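Side-chain contacts in Keto/oxoacid ferredoxin oxidoreductase, gamma subunit (Geobacter sulfurreducens, PDB 3ON3), which probably serves as the gamma subunit of an enzyme that oxidises 2-oxoacids and passes the electrons to ferredoxin: residues I8-A13 with V134-M139; G92-V97 with V140-V145; I24-A29 with A37-S42; N123-E128 with F171-E176. All blocks are in the same frame, centred on the assembly; numbering follows the deposited sequence.

Interaction 1. Residues I8-A13 with V134-M139; sequences IRFSGA and VALGAM
Phe10 meets Leu136 and Met139 at one corner of its ring, CE1, and the two partners reach that atom in different ways. Met139, present as selenomethionine, runs alongside the aromatic side chain in the opposite direction, bringing its CG to 4.0 Å from Phe10 CE1. Leu136 crosses the ring at a slant and offers only one branch, CD2, at 4.1 Å from Phe10 CE1. Both meet CE1 obliquely, as plain apolar packing. The leucine has CG anti to its backbone N (chi1 -172°), which swings the isobutyl group off the helix toward the strand. Two residues back along the strand, Ile8 lays CG2 3.6 Å above the plane of the Phe10 ring, toward its rim, and that same methyl faces Met139 SE at 4.3 Å. Bends at chi2 and chi3 fold the Met139 chain into the space between strand 8-12 and helix 134-139, whose axes approach to 11.0 Å. Met25 of helix 18-32 also packs on Ile8, Phe10 and Leu136. With only carbon and selenium meeting across this buried contact, its cohesion rests on shape and dispersion and not on directed bonds between the two segments.

Interaction 2. Residues G92-V97 with V140-V145; sequences GGVLLV and VALTGV
Strand 93-97 and the last turn of the helix that ends at Thr143 come nearest at Val94 and Thr143, whose CA atoms stand 7.2 Å apart. Alternation along the strand then selects the side chains: Val94 and Leu96 both point to the helix, while Leu95 between them turns to the other face of the sheet. Leu142 answers both. Its stem meets the first, with Leu142 CB 4.1 Å from Val94 CG1, and its tip meets the second, with Leu142 CD1 4.0 Å from Leu96 CD1. The valine runs at a slant to the leucine, whereas Leu96 and Leu142 lie nearly at right angles, Leu142 CD1 also resting against the CB of Leu96. In Val94 the branch that does the touching is the one opposite the backbone N (chi1 162°). Thr143 adds its methyl at the border, CG2 lying 4.5 Å from Val94 CG1. Its hydroxyl faces elsewhere, bonding to the carbonyl O of Met139 one turn back and accepting from Val145 N (3.3 Å to Thr143 OG1), an ST turn beside the positive-phi Gly144 that ends the helix. Strands 71-76 and 111-115 flank Val94 and Leu96, and Leu142 extends to Thr113. A helix laid over an inner strand through branched aliphatic residues in alternate positions is the usual layer packing of an alpha/beta fold, here built on a mixed sheet.

Interaction 3. Residues I24-A29 with A37-S42; sequences IMAEAA and AVQSQS
Ala26 and Ala37 bring helix 18-32 against strand 36-43, the strand that follows it in this alpha/beta fold; the axes of segments 24-29 and 37-42 run almost antiparallel, at 171°. The tight part is made of methyl groups. Ala37 CB sits 3.6 Å from the carbonyl O of Ala26 and 4.0 Å from Ala26 CB, while Ala29 CB closes on Ala37 CB at 4.3 Å from the next turn. Such small residues let the axes of 24-29 and 37-42 approach to 7.7 Å. Gln39 joins this packing through its stem, its CB lying 3.8 Å from Ala26 CB. Val38 points away from the helix, and past Gln39 the strand runs on toward solvent at Ser42. Strand 36-43 is outermost in its own chain, but it pairs antiparallel with its counterpart in the second subunit, carrying the sheet across the interface. Gln39 links the two regimes. Its CG lies opposite the backbone N (chi1 -166°), and a bend at chi2 leads the amide away from the helix to the side chain of Gln41, where two amides exchange bonds; Gln39 OE1 also bonds Gln41 NE2 of the second subunit. Replacing this glutamine by an alanine is likely to deprive the Gln41 amides of both subunits of their bonds to Gln39 and leave them freer to turn. Within the chain, Gln41 NE2 reaches Gln39 OE1 at 2.9 Å, in the carbonyl plane and on a lone pair, and Gln39 NE2 returns a bond of 2.6 Å to Gln41 OE1, tilted 20° from that oxygen's carbonyl plane.

Interaction 4. Residues N123-E128 with F171-E176; sequences NDVGRE and FQMGFE
The carboxylate of Asp124 is the flat group that touches across the contact, and it does so through one oxygen: OD2 lies 3.5 Å from the terminal methyl CE of Met173. That oxygen has its charged partner elsewhere, in a salt bridge to Lys177 one turn further along helix 164-181. A second carboxylate, that of Glu176, is met on the anti side of OE2 by Gln172 NE2 at 2.9 Å, with the donor 31° out of the carboxylate plane; this bond stays within the helix. Met173, a selenomethionine, crosses Asp124 at about a right angle. Its SE rests 3.7 Å from Asp124 CB, and a bend at chi3 (70°) folds CE back over the aspartate stem toward OD2. On the neighbouring residue, Val125 CG2 reaches the selenium more loosely, at 4.4 Å from Met173 SE. Helix 117-125 ends here, Gly126 leaving it with positive phi, and Val125 also packs on Leu166 and Ala170. Between the two segments the contact is thus packing alone: the flexible selenoether chain covers the aliphatic base of an acid whose charge is turned to Lys177, beyond them, at the partly exposed edge.

Interactions 1 and 2 share helix 131-143, successive turns of which cover strands 6-12 and 93-98 of one sheet. Interaction 1 is fully buried near the chain's centre; interaction 2, about 9 Å away between centres, is only partly buried. Interaction 3 reaches the same sheet at its outer strand, where small alanines give way to amides that meet the second subunit; Met25 of its helix packs on residues of interactions 1 and 2. Interaction 4 lies at the surface and joins two helices, one of which rests on helix 131-143 through Gly174 and Phe171. Interactions 1 and 2 meet through apolar side chains alone, whereas Gln39 in interaction 3 and Asp124 in interaction 4, about 22 Å apart between centres, add polar partners beside the packing.

Interaction 1. Residues I8-A13 with V134-M139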
loop_
_atom_site.group_PDB
_atom_site.type_symbol
_atom_site.label_atom_id
_atom_site.label_comp_id
_atom_site.label_asym_id
_atom_site.label_seq_id
_atom_site.Cartn_x
_atom_site.Cartn_y
_atom_site.Cartn_z
ATOM N N ILE B 8 -11.635 3.695 7.988
ATOM C CA ILE B 8 -11.507 2.320 8.430
ATOM C C ILE B 8 -10.037 2.061 8.759
ATOM O O ILE B 8 -9.144 2.570 8.078
ATOM C CB ILE B 8 -11.938 1.342 7.314
ATOM C CG1 ILE B 8 -13.401 1.572 6.926
ATOM C CG2 ILE B 8 -11.676 -0.111 7.730
ATOM C CD1 ILE B 8 -13.781 1.003 5.550
ATOM N N ARG B 9 -9.780 1.269 9.792
ATOM C CA ARG B 9 -8.420 0.838 10.043
ATOM C C ARG B 9 -8.360 -0.669 10.107
ATOM O O ARG B 9 -9.248 -1.323 10.658
ATOM C CB ARG B 9 -7.862 1.463 11.325
ATOM C CG ARG B 9 -7.933 2.961 11.305
ATOM C CD ARG B 9 -7.245 3.582 12.503
ATOM N NE ARG B 9 -7.689 4.960 12.661
ATOM C CZ ARG B 9 -7.246 5.795 13.591
ATOM N NH1 ARG B 9 -6.322 5.395 14.454
ATOM N NH2 ARG B 9 -7.733 7.030 13.653
ATOM N N PHE B 10 -7.312 -1.209 9.505
ATOM C CA PHE B 10 -7.092 -2.636 9.499
ATOM C C PHE B 10 -5.863 -2.844 10.353
ATOM O O PHE B 10 -4.768 -2.412 9.985
ATOM C CB PHE B 10 -6.828 -3.137 8.076
ATOM C CG PHE B 10 -7.922 -2.805 7.090
ATOM C CD1 PHE B 10 -8.922 -3.727 6.809
ATOM C CD2 PHE B 10 -7.945 -1.575 6.441
ATOM C CE1 PHE B 10 -9.935 -3.429 5.896
ATOM C CE2 PHE B 10 -8.937 -1.270 5.523
ATOM C CZ PHE B 10 -9.939 -2.199 5.246
ATOM N N SER B 11 -6.039 -3.475 11.506
ATOM C CA SER B 11 -4.907 -3.674 12.399
ATOM C C SER B 11 -4.705 -5.135 12.759
ATOM O O SER B 11 -5.619 -5.957 12.660
ATOM C CB SER B 11 -5.003 -2.788 13.654
ATOM O OG SER B 11 -6.120 -3.107 14.471
ATOM N N GLY B 12 -3.488 -5.450 13.164
ATOM C CA GLY B 12 -3.141 -6.796 13.551
ATOM C C GLY B 12 -1.641 -6.826 13.649
ATOM O O GLY B 12 -1.051 -5.954 14.274
ATOM N N ALA B 13 -1.028 -7.812 13.009
ATOM C CA ALA B 13 0.413 -7.971 13.080
ATOM C C ALA B 13 1.035 -7.750 11.713
ATOM O O ALA B 13 0.335 -7.661 10.705
ATOM C CB ALA B 13 0.774 -9.338 13.618
ATOM N N VAL B 134 -10.476 -12.533 3.705
ATOM C CA VAL B 134 -11.612 -12.826 4.572
ATOM C C VAL B 134 -12.083 -11.599 5.352
ATOM O O VAL B 134 -13.265 -11.267 5.345
ATOM C CB VAL B 134 -11.303 -13.927 5.560
ATOM C CG1 VAL B 134 -12.569 -14.255 6.384
ATOM C CG2 VAL B 134 -10.798 -15.156 4.834
ATOM N N ALA B 135 -11.148 -10.912 6.000
ATOM C CA ALA B 135 -11.481 -9.763 6.837
ATOM C C ALA B 135 -12.053 -8.628 5.990
ATOM O O ALA B 135 -12.908 -7.866 6.426
ATOM C CB ALA B 135 -10.241 -9.293 7.588
ATOM N N LEU B 136 -11.559 -8.530 4.769
ATOM C CA LEU B 136 -11.960 -7.482 3.848
ATOM C C LEU B 136 -13.404 -7.713 3.405
ATOM O O LEU B 136 -14.201 -6.769 3.321
ATOM C CB LEU B 136 -11.007 -7.485 2.654
ATOM C CG LEU B 136 -11.052 -6.395 1.590
ATOM C CD1 LEU B 136 -12.260 -6.597 0.658
ATOM C CD2 LEU B 136 -11.032 -5.009 2.227
ATOM N N GLY B 137 -13.737 -8.970 3.133
ATOM C CA GLY B 137 -15.117 -9.351 2.830
ATOM C C GLY B 137 -16.006 -9.032 4.021
ATOM O O GLY B 137 -17.115 -8.487 3.890
ATOM N N ALA B 138 -15.502 -9.345 5.205
ATOM C CA ALA B 138 -16.253 -9.057 6.427
ATOM C C ALA B 138 -16.469 -7.555 6.605
ATOM O O ALA B 138 -17.574 -7.130 6.936
ATOM C CB ALA B 138 -15.570 -9.653 7.631
HETATM N N MSE B 139 -15.420 -6.764 6.368
HETATM C CA MSE B 139 -15.465 -5.315 6.563
HETATM C C MSE B 139 -16.419 -4.638 5.593
HETATM O O MSE B 139 -17.030 -3.624 5.926
HETATM C CB MSE B 139 -14.072 -4.691 6.371
HETATM C CG MSE B 139 -13.359 -4.352 7.641
HETATM SE SE MSE B 139 -14.359 -3.217 8.900
HETATM C CE MSE B 139 -13.700 -4.189 10.419
#

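Interaction 2. Residues G92-V97 with V140-V145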
loop_
_atom_site.group_PDB
_atom_site.type_symbol
_atom_site.label_atom_id
_atom_site.label_comp_id
_atom_site.label_asym_id
_atom_site.label_seq_id
_atom_site.Cartn_x
_atom_site.Cartn_y
_atom_site.Cartn_z
ATOM N N GLY B 92 -20.164 3.376 19.053
ATOM C CA GLY B 92 -21.127 2.859 18.100
ATOM C C GLY B 92 -20.468 2.495 16.778
ATOM O O GLY B 92 -21.137 2.084 15.830
ATOM N N GLY B 93 -19.145 2.645 16.713
ATOM C CA GLY B 93 -18.403 2.319 15.512
ATOM C C GLY B 93 -18.314 0.822 15.334
ATOM O O GLY B 93 -18.608 0.058 16.249
ATOM N N VAL B 94 -17.913 0.406 14.137
ATOM C CA VAL B 94 -17.803 -1.006 13.791
ATOM C C VAL B 94 -16.518 -1.606 14.345
ATOM O O VAL B 94 -15.423 -1.104 14.100
ATOM C CB VAL B 94 -17.875 -1.215 12.248
ATOM C CG1 VAL B 94 -17.332 -2.584 11.835
ATOM C CG2 VAL B 94 -19.299 -1.045 11.768
ATOM N N LEU B 95 -16.651 -2.678 15.108
ATOM C CA LEU B 95 -15.478 -3.335 15.650
ATOM C C LEU B 95 -15.461 -4.779 15.211
ATOM O O LEU B 95 -16.277 -5.559 15.632
ATOM C CB LEU B 95 -15.443 -3.235 17.174
ATOM C CG LEU B 95 -14.348 -4.073 17.853
ATOM C CD1 LEU B 95 -12.972 -3.695 17.338
ATOM C CD2 LEU B 95 -14.400 -3.965 19.376
ATOM N N LEU B 96 -14.527 -5.122 14.335
ATOM C CA LEU B 96 -14.405 -6.481 13.836
ATOM C C LEU B 96 -13.105 -7.085 14.320
ATOM O O LEU B 96 -12.013 -6.552 14.054
ATOM C CB LEU B 96 -14.447 -6.494 12.304
ATOM C CG LEU B 96 -14.101 -7.805 11.587
ATOM C CD1 LEU B 96 -15.203 -8.873 11.790
ATOM C CD2 LEU B 96 -13.859 -7.562 10.113
ATOM N N VAL B 97 -13.218 -8.204 15.021
ATOM C CA VAL B 97 -12.036 -8.872 15.551
ATOM C C VAL B 97 -12.022 -10.342 15.156
ATOM O O VAL B 97 -13.040 -10.872 14.739
ATOM C CB VAL B 97 -11.939 -8.722 17.099
ATOM C CG1 VAL B 97 -12.052 -7.257 17.497
ATOM C CG2 VAL B 97 -13.020 -9.544 17.811
ATOM N N VAL B 140 -16.499 -5.177 4.381
ATOM C CA VAL B 140 -17.414 -4.663 3.356
ATOM C C VAL B 140 -18.851 -4.949 3.780
ATOM O O VAL B 140 -19.698 -4.058 3.747
ATOM C CB VAL B 140 -17.099 -5.273 1.949
ATOM C CG1 VAL B 140 -18.173 -4.908 0.901
ATOM C CG2 VAL B 140 -15.681 -4.838 1.469
ATOM N N ALA B 141 -19.118 -6.197 4.170
ATOM C CA ALA B 141 -20.429 -6.572 4.708
ATOM C C ALA B 141 -20.885 -5.632 5.831
ATOM O O ALA B 141 -21.983 -5.074 5.761
ATOM C CB ALA B 141 -20.436 -8.017 5.195
ATOM N N LEU B 142 -20.026 -5.420 6.831
ATOM C CA LEU B 142 -20.398 -4.636 8.021
ATOM C C LEU B 142 -20.521 -3.118 7.829
ATOM O O LEU B 142 -21.357 -2.492 8.450
ATOM C CB LEU B 142 -19.447 -4.924 9.196
ATOM C CG LEU B 142 -19.369 -6.358 9.719
ATOM C CD1 LEU B 142 -18.222 -6.500 10.699
ATOM C CD2 LEU B 142 -20.709 -6.817 10.366
ATOM N N THR B 143 -19.699 -2.519 6.977
ATOM C CA THR B 143 -19.704 -1.059 6.853
ATOM C C THR B 143 -20.638 -0.558 5.763
ATOM O O THR B 143 -21.194 0.537 5.861
ATOM C CB THR B 143 -18.291 -0.513 6.565
ATOM O OG1 THR B 143 -17.788 -1.087 5.345
ATOM C CG2 THR B 143 -17.348 -0.847 7.710
ATOM N N GLY B 144 -20.800 -1.368 4.719
ATOM C CA GLY B 144 -21.493 -0.953 3.517
ATOM C C GLY B 144 -20.857 0.273 2.882
ATOM O O GLY B 144 -21.527 1.022 2.206
ATOM N N VAL B 145 -19.561 0.483 3.093
ATOM C CA VAL B 145 -18.932 1.699 2.578
ATOM C C VAL B 145 -18.751 1.641 1.050
ATOM O O VAL B 145 -18.843 2.666 0.364
ATOM C CB VAL B 145 -17.594 2.056 3.322
ATOM C CG1 VAL B 145 -16.477 1.079 2.973
ATOM C CG2 VAL B 145 -17.171 3.465 2.996
#

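Interaction 3. Residues I24-A29 with A37-S42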
loop_
_atom_site.group_PDB
_atom_site.type_symbol
_atom_site.label_atom_id
_atom_site.label_comp_id
_atom_site.label_asym_id
_atom_site.label_seq_id
_atom_site.Cartn_x
_atom_site.Cartn_y
_atom_site.Cartn_z
ATOM N N ILE B 24 -6.746 -2.485 -1.410
ATOM C CA ILE B 24 -7.968 -3.029 -1.995
ATOM C C ILE B 24 -9.224 -2.201 -1.651
ATOM O O ILE B 24 -10.010 -1.846 -2.539
ATOM C CB ILE B 24 -8.161 -4.493 -1.579
ATOM C CG1 ILE B 24 -7.058 -5.355 -2.193
ATOM C CG2 ILE B 24 -9.534 -4.993 -2.000
ATOM C CD1 ILE B 24 -7.054 -6.777 -1.703
HETATM N N MSE B 25 -9.390 -1.864 -0.373
HETATM C CA MSE B 25 -10.516 -1.025 0.047
HETATM C C MSE B 25 -10.520 0.345 -0.620
HETATM O O MSE B 25 -11.581 0.838 -1.004
HETATM C CB MSE B 25 -10.543 -0.833 1.569
HETATM C CG MSE B 25 -11.363 -1.845 2.329
HETATM SE SE MSE B 25 -13.296 -1.763 2.025
HETATM C CE MSE B 25 -13.447 0.128 1.621
ATOM N N ALA B 26 -9.344 0.973 -0.728
ATOM C CA ALA B 26 -9.233 2.288 -1.350
ATOM C C ALA B 26 -9.598 2.255 -2.849
ATOM O O ALA B 26 -10.286 3.150 -3.354
ATOM C CB ALA B 26 -7.806 2.887 -1.132
ATOM N N GLU B 27 -9.129 1.227 -3.551
ATOM C CA GLU B 27 -9.402 1.069 -4.983
ATOM C C GLU B 27 -10.849 0.617 -5.270
ATOM O O GLU B 27 -11.417 0.950 -6.313
ATOM C CB GLU B 27 -8.359 0.139 -5.624
ATOM C CG GLU B 27 -6.950 0.778 -5.680
ATOM C CD GLU B 27 -5.814 -0.196 -6.001
ATOM O OE1 GLU B 27 -6.060 -1.416 -6.077
ATOM O OE2 GLU B 27 -4.656 0.270 -6.164
ATOM N N ALA B 28 -11.451 -0.114 -4.330
ATOM C CA ALA B 28 -12.859 -0.479 -4.461
ATOM C C ALA B 28 -13.675 0.794 -4.481
ATOM O O ALA B 28 -14.529 0.973 -5.332
ATOM C CB ALA B 28 -13.302 -1.372 -3.323
ATOM N N ALA B 29 -13.374 1.698 -3.552
ATOM C CA ALA B 29 -14.106 2.950 -3.441
ATOM C C ALA B 29 -13.945 3.871 -4.648
ATOM O O ALA B 29 -14.908 4.472 -5.104
ATOM C CB ALA B 29 -13.700 3.685 -2.172
ATOM N N ALA B 37 -10.529 8.355 -2.233
ATOM C CA ALA B 37 -9.975 7.580 -1.142
ATOM C C ALA B 37 -8.489 7.821 -0.961
ATOM O O ALA B 37 -7.761 8.127 -1.908
ATOM C CB ALA B 37 -10.256 6.093 -1.332
ATOM N N VAL B 38 -8.056 7.669 0.279
ATOM C CA VAL B 38 -6.658 7.793 0.621
ATOM C C VAL B 38 -6.291 6.604 1.504
ATOM O O VAL B 38 -7.019 6.247 2.429
ATOM C CB VAL B 38 -6.383 9.154 1.283
ATOM C CG1 VAL B 38 -7.002 9.211 2.668
ATOM C CG2 VAL B 38 -4.881 9.465 1.312
ATOM N N GLN B 39 -5.192 5.947 1.170
ATOM C CA GLN B 39 -4.733 4.790 1.933
ATOM C C GLN B 39 -3.311 5.071 2.431
ATOM O O GLN B 39 -2.503 5.630 1.703
ATOM C CB GLN B 39 -4.763 3.543 1.054
ATOM C CG GLN B 39 -4.628 2.242 1.806
ATOM C CD GLN B 39 -3.212 1.994 2.293
ATOM O OE1 GLN B 39 -2.239 2.255 1.578
ATOM N NE2 GLN B 39 -3.090 1.476 3.510
ATOM N N SER B 40 -3.003 4.692 3.662
ATOM C CA SER B 40 -1.704 5.044 4.237
ATOM C C SER B 40 -1.376 4.241 5.480
ATOM O O SER B 40 -2.264 3.701 6.126
ATOM C CB SER B 40 -1.664 6.526 4.599
ATOM O OG SER B 40 -2.490 6.783 5.720
ATOM N N GLN B 41 -0.088 4.182 5.803
ATOM C CA GLN B 41 0.399 3.548 7.024
ATOM C C GLN B 41 1.568 4.339 7.584
ATOM O O GLN B 41 2.426 4.815 6.830
ATOM C CB GLN B 41 0.840 2.104 6.775
ATOM C CG GLN B 41 1.281 1.839 5.350
ATOM C CD GLN B 41 0.095 1.631 4.422
ATOM O OE1 GLN B 41 -0.874 0.964 4.786
ATOM N NE2 GLN B 41 0.168 2.195 3.217
ATOM N N SER B 42 1.597 4.463 8.909
ATOM C CA SER B 42 2.675 5.148 9.609
ATOM C C SER B 42 3.660 4.172 10.238
ATOM O O SER B 42 3.280 3.085 10.685
ATOM C CB SER B 42 2.109 6.063 10.696
ATOM O OG SER B 42 1.434 7.170 10.128
#

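Interaction 4. Residues N123-E128 with F171-E176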
loop_
_atom_site.group_PDB
_atom_site.type_symbol
_atom_site.label_atom_id
_atom_site.label_comp_id
_atom_site.label_asym_id
_atom_site.label_seq_id
_atom_site.Cartn_x
_atom_site.Cartn_y
_atom_site.Cartn_z
ATOM N N ASN B 123 -8.670 -22.985 7.269
ATOM C CA ASN B 123 -9.327 -24.293 7.184
ATOM C C ASN B 123 -10.425 -24.417 6.131
ATOM O O ASN B 123 -10.564 -25.454 5.493
ATOM C CB ASN B 123 -9.873 -24.702 8.554
ATOM C CG ASN B 123 -8.784 -25.200 9.481
ATOM O OD1 ASN B 123 -8.114 -26.194 9.194
ATOM N ND2 ASN B 123 -8.600 -24.512 10.599
ATOM N N ASP B 124 -11.209 -23.363 5.960
ATOM C CA ASP B 124 -12.315 -23.394 5.008
ATOM C C ASP B 124 -11.822 -23.151 3.587
ATOM O O ASP B 124 -12.113 -23.930 2.687
ATOM C CB ASP B 124 -13.382 -22.366 5.391
ATOM C CG ASP B 124 -13.904 -22.571 6.799
ATOM O OD1 ASP B 124 -13.524 -23.578 7.424
ATOM O OD2 ASP B 124 -14.691 -21.732 7.284
ATOM N N VAL B 125 -11.064 -22.074 3.398
ATOM C CA VAL B 125 -10.502 -21.754 2.097
ATOM C C VAL B 125 -9.285 -22.635 1.818
ATOM O O VAL B 125 -9.016 -22.999 0.673
ATOM C CB VAL B 125 -10.081 -20.282 2.026
ATOM C CG1 VAL B 125 -9.410 -19.978 0.690
ATOM C CG2 VAL B 125 -11.278 -19.388 2.243
ATOM N N GLY B 126 -8.552 -22.982 2.870
ATOM C CA GLY B 126 -7.336 -23.759 2.721
ATOM C C GLY B 126 -6.099 -22.954 2.343
ATOM O O GLY B 126 -5.128 -23.518 1.834
ATOM N N ARG B 127 -6.124 -21.645 2.586
ATOM C CA ARG B 127 -4.936 -20.806 2.395
ATOM C C ARG B 127 -4.819 -19.693 3.444
ATOM O O ARG B 127 -5.307 -18.572 3.255
ATOM C CB ARG B 127 -4.912 -20.217 0.987
ATOM C CG ARG B 127 -3.606 -19.554 0.630
ATOM C CD ARG B 127 -3.562 -19.168 -0.844
ATOM N NE ARG B 127 -2.195 -18.898 -1.286
ATOM C CZ ARG B 127 -1.242 -19.822 -1.351
ATOM N NH1 ARG B 127 -1.507 -21.076 -0.994
ATOM N NH2 ARG B 127 -0.025 -19.493 -1.765
ATOM N N GLU B 128 -4.152 -20.017 4.547
ATOM C CA GLU B 128 -4.020 -19.119 5.690
ATOM C C GLU B 128 -3.704 -17.655 5.323
ATOM O O GLU B 128 -4.307 -16.732 5.863
ATOM C CB GLU B 128 -2.945 -19.666 6.642
ATOM C CG GLU B 128 -3.034 -19.164 8.067
ATOM C CD GLU B 128 -1.902 -19.694 8.941
ATOM O OE1 GLU B 128 -2.012 -19.596 10.182
ATOM O OE2 GLU B 128 -0.902 -20.204 8.385
ATOM N N PHE B 171 -13.130 -14.029 0.120
ATOM C CA PHE B 171 -13.895 -12.795 0.163
ATOM C C PHE B 171 -15.372 -13.081 0.459
ATOM O O PHE B 171 -15.974 -12.446 1.324
ATOM C CB PHE B 171 -13.743 -12.051 -1.165
ATOM C CG PHE B 171 -14.702 -10.900 -1.340
ATOM C CD1 PHE B 171 -14.471 -9.680 -0.710
ATOM C CD2 PHE B 171 -15.817 -11.026 -2.165
ATOM C CE1 PHE B 171 -15.349 -8.612 -0.883
ATOM C CE2 PHE B 171 -16.710 -9.959 -2.341
ATOM C CZ PHE B 171 -16.474 -8.755 -1.704
ATOM N N GLN B 172 -15.947 -14.035 -0.270
ATOM C CA GLN B 172 -17.356 -14.401 -0.106
ATOM C C GLN B 172 -17.625 -14.880 1.320
ATOM O O GLN B 172 -18.582 -14.461 1.954
ATOM C CB GLN B 172 -17.743 -15.488 -1.124
ATOM C CG GLN B 172 -19.167 -15.991 -0.999
ATOM C CD GLN B 172 -20.183 -14.867 -1.019
ATOM O OE1 GLN B 172 -20.068 -13.922 -1.786
ATOM N NE2 GLN B 172 -21.173 -14.964 -0.156
HETATM N N MSE B 173 -16.754 -15.745 1.824
HETATM C CA MSE B 173 -16.906 -16.292 3.163
HETATM C C MSE B 173 -16.751 -15.268 4.275
HETATM O O MSE B 173 -17.483 -15.319 5.273
HETATM C CB MSE B 173 -15.945 -17.451 3.387
HETATM C CG MSE B 173 -16.205 -18.633 2.471
HETATM SE SE MSE B 173 -15.470 -20.293 3.192
HETATM C CE MSE B 173 -16.709 -20.526 4.686
ATOM N N GLY B 174 -15.782 -14.366 4.135
ATOM C CA GLY B 174 -15.655 -13.278 5.087
ATOM C C GLY B 174 -16.985 -12.522 5.139
ATOM O O GLY B 174 -17.546 -12.226 6.212
ATOM N N PHE B 175 -17.475 -12.211 3.948
ATOM C CA PHE B 175 -18.725 -11.500 3.737
ATOM C C PHE B 175 -19.883 -12.210 4.420
ATOM O O PHE B 175 -20.622 -11.603 5.189
ATOM C CB PHE B 175 -18.990 -11.407 2.232
ATOM C CG PHE B 175 -20.149 -10.536 1.858
ATOM C CD1 PHE B 175 -19.972 -9.168 1.677
ATOM C CD2 PHE B 175 -21.400 -11.092 1.619
ATOM C CE1 PHE B 175 -21.025 -8.364 1.292
ATOM C CE2 PHE B 175 -22.468 -10.291 1.222
ATOM C CZ PHE B 175 -22.281 -8.928 1.057
ATOM N N GLU B 176 -20.027 -13.502 4.151
ATOM C CA GLU B 176 -21.144 -14.272 4.688
ATOM C C GLU B 176 -21.094 -14.346 6.219
ATOM O O GLU B 176 -22.090 -14.068 6.887
ATOM C CB GLU B 176 -21.137 -15.695 4.145
ATOM C CG GLU B 176 -21.297 -15.833 2.658
ATOM C CD GLU B 176 -21.107 -17.256 2.207
ATOM O OE1 GLU B 176 -20.516 -18.048 2.971
ATOM O OE2 GLU B 176 -21.537 -17.580 1.088
#